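Local structure of putative metal resistance protein (Proteus mirabilis, 6C29) at residues L169-E174 with L205-D210. The protein probably works as a membrane-bound protein-disulfide reductase, of which this chain is the N-terminal periplasmic part, a tandem of immunoglobulin-fold domains. Sequence-based numbering, arbitrary orientation.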
# COMPACT_ATOMS: atom_id res chain seq x y z
N LEU A 169 14.66 -15.17 -3.94
CA LEU A 169 13.90 -15.61 -2.78
C LEU A 169 13.45 -17.05 -2.93
O LEU A 169 13.14 -17.50 -4.04
CB LEU A 169 12.64 -14.77 -2.56
CG LEU A 169 12.70 -13.25 -2.64
CD1 LEU A 169 11.30 -12.63 -2.39
CD2 LEU A 169 13.70 -12.72 -1.68
N SER A 170 13.36 -17.73 -1.80
CA SER A 170 12.79 -19.05 -1.73
C SER A 170 11.76 -19.04 -0.63
O SER A 170 12.08 -18.71 0.51
CB SER A 170 13.88 -20.10 -1.48
OG SER A 170 13.32 -21.32 -1.05
N LEU A 171 10.51 -19.34 -0.99
CA LEU A 171 9.37 -19.22 -0.09
C LEU A 171 8.65 -20.54 -0.01
O LEU A 171 8.24 -21.11 -1.02
CB LEU A 171 8.40 -18.13 -0.56
CG LEU A 171 9.04 -16.77 -0.83
CD1 LEU A 171 8.02 -15.80 -1.38
CD2 LEU A 171 9.62 -16.18 0.44
N GLN A 172 8.44 -21.02 1.21
CA GLN A 172 7.74 -22.27 1.42
C GLN A 172 6.30 -22.01 1.84
O GLN A 172 6.05 -21.25 2.78
CB GLN A 172 8.42 -23.11 2.49
CG GLN A 172 7.71 -24.43 2.72
CD GLN A 172 8.36 -25.27 3.81
OE1 GLN A 172 8.62 -24.78 4.91
NE2 GLN A 172 8.57 -26.54 3.53
N ARG A 173 5.35 -22.63 1.15
CA ARG A 173 3.96 -22.50 1.52
C ARG A 173 3.70 -23.29 2.79
O ARG A 173 4.20 -24.38 2.94
CB ARG A 173 3.06 -22.97 0.40
CG ARG A 173 1.61 -22.54 0.61
CD ARG A 173 0.72 -22.76 -0.59
NE ARG A 173 -0.69 -22.60 -0.21
CZ ARG A 173 -1.58 -21.87 -0.87
NH1 ARG A 173 -1.25 -21.22 -1.96
NH2 ARG A 173 -2.83 -21.80 -0.41
N GLU A 174 2.94 -22.71 3.73
CA GLU A 174 2.72 -23.35 5.04
C GLU A 174 1.95 -24.65 4.89
O GLU A 174 2.31 -25.69 5.46
CB GLU A 174 1.96 -22.40 5.96
CG GLU A 174 1.79 -22.94 7.39
CD GLU A 174 0.93 -22.07 8.29
OE1 GLU A 174 0.74 -20.87 8.00
OE2 GLU A 174 0.44 -22.60 9.31
N LEU A 205 8.16 -21.84 -3.82
CA LEU A 205 8.11 -20.70 -4.72
C LEU A 205 9.47 -20.01 -4.80
O LEU A 205 10.01 -19.59 -3.78
CB LEU A 205 7.05 -19.73 -4.22
CG LEU A 205 6.90 -18.38 -4.93
CD1 LEU A 205 6.56 -18.54 -6.36
CD2 LEU A 205 5.85 -17.52 -4.26
N SER A 206 10.01 -19.91 -6.01
CA SER A 206 11.26 -19.21 -6.25
C SER A 206 10.95 -17.89 -6.94
O SER A 206 10.11 -17.83 -7.84
CB SER A 206 12.20 -20.06 -7.11
OG SER A 206 13.40 -19.36 -7.38
N VAL A 207 11.63 -16.84 -6.52
CA VAL A 207 11.46 -15.51 -7.06
C VAL A 207 12.80 -14.92 -7.42
O VAL A 207 13.74 -15.01 -6.63
CB VAL A 207 10.79 -14.58 -6.03
CG1 VAL A 207 10.48 -13.24 -6.64
CG2 VAL A 207 9.51 -15.21 -5.45
N THR A 208 12.92 -14.35 -8.61
CA THR A 208 14.12 -13.60 -8.92
C THR A 208 13.72 -12.20 -9.35
O THR A 208 12.72 -11.99 -10.04
CB THR A 208 14.96 -14.29 -10.02
OG1 THR A 208 14.30 -14.17 -11.28
CG2 THR A 208 15.14 -15.77 -9.68
N VAL A 209 14.50 -11.23 -8.87
CA VAL A 209 14.24 -9.80 -9.08
C VAL A 209 15.56 -9.11 -9.47
O VAL A 209 16.54 -9.22 -8.75
CB VAL A 209 13.69 -9.13 -7.79
CG1 VAL A 209 13.37 -7.69 -8.05
CG2 VAL A 209 12.46 -9.87 -7.28
N ASP A 210 15.60 -8.45 -10.63
CA ASP A 210 16.75 -7.64 -11.00
C ASP A 210 16.74 -6.34 -10.20
O ASP A 210 15.69 -5.75 -9.98
CB ASP A 210 16.74 -7.31 -12.50
CG ASP A 210 16.96 -8.52 -13.37
OD1 ASP A 210 17.69 -9.45 -12.94
OD2 ASP A 210 16.39 -8.55 -14.48
O HOH W 1 14.89 -19.49 -5.24
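The carbonyl oxygen of Leu169 is met by a backbone N-H, a water and, more weakly, a CA-H where two antiparallel strands pair. Val207 N donates to Leu169 O over 3.0 Å. A water donates to the same oxygen, its own oxygen 2.9 Å from Leu169 O, while the CA-H of Ser206 adds the weaker contact. The water also lies within bonding distance of Ser206 OG, but that serine has a second conformer, which leaves a bridge between the strands doubtful.

Around this point the backbones pair in the regular antiparallel way. Leu169 and Val207 form one hydrogen-bonded pair and Leu171 and Leu205 the next, with the non-hydrogen-bonded pair Ser170–Ser206 between them. Leu171 N reaches Leu205 O at 2.8 Å, and Leu205 N returns a bond to Leu171 O at 2.9 Å.

The two faces divide by chemistry. Ser170 and Ser206, both partly exposed, share one face, whereas Leu169, Leu171, Leu205 and Val207 are buried on the other. There Leu169 and Val207 run side by side, CB to CB 3.9 Å apart. Leu171 and Leu205 do the same two residues along: with CG of Leu205 anti to its backbone N (chi1 174°), Leu205 CD2 comes to 4.0 Å from Leu171 CD1. Leu171 CD1 also approaches Val207 CG2.

These are the two inner strands of a four-stranded sheet in the C-terminal half of the chain, consistent with the second immunoglobulin-fold domain. Strand 155-163 flanks 166-173 and strand 191-201 flanks 204-213, while Leu169 meets Leu227 and Phe229 of strand 226-233, and Leu171 meets Phe229.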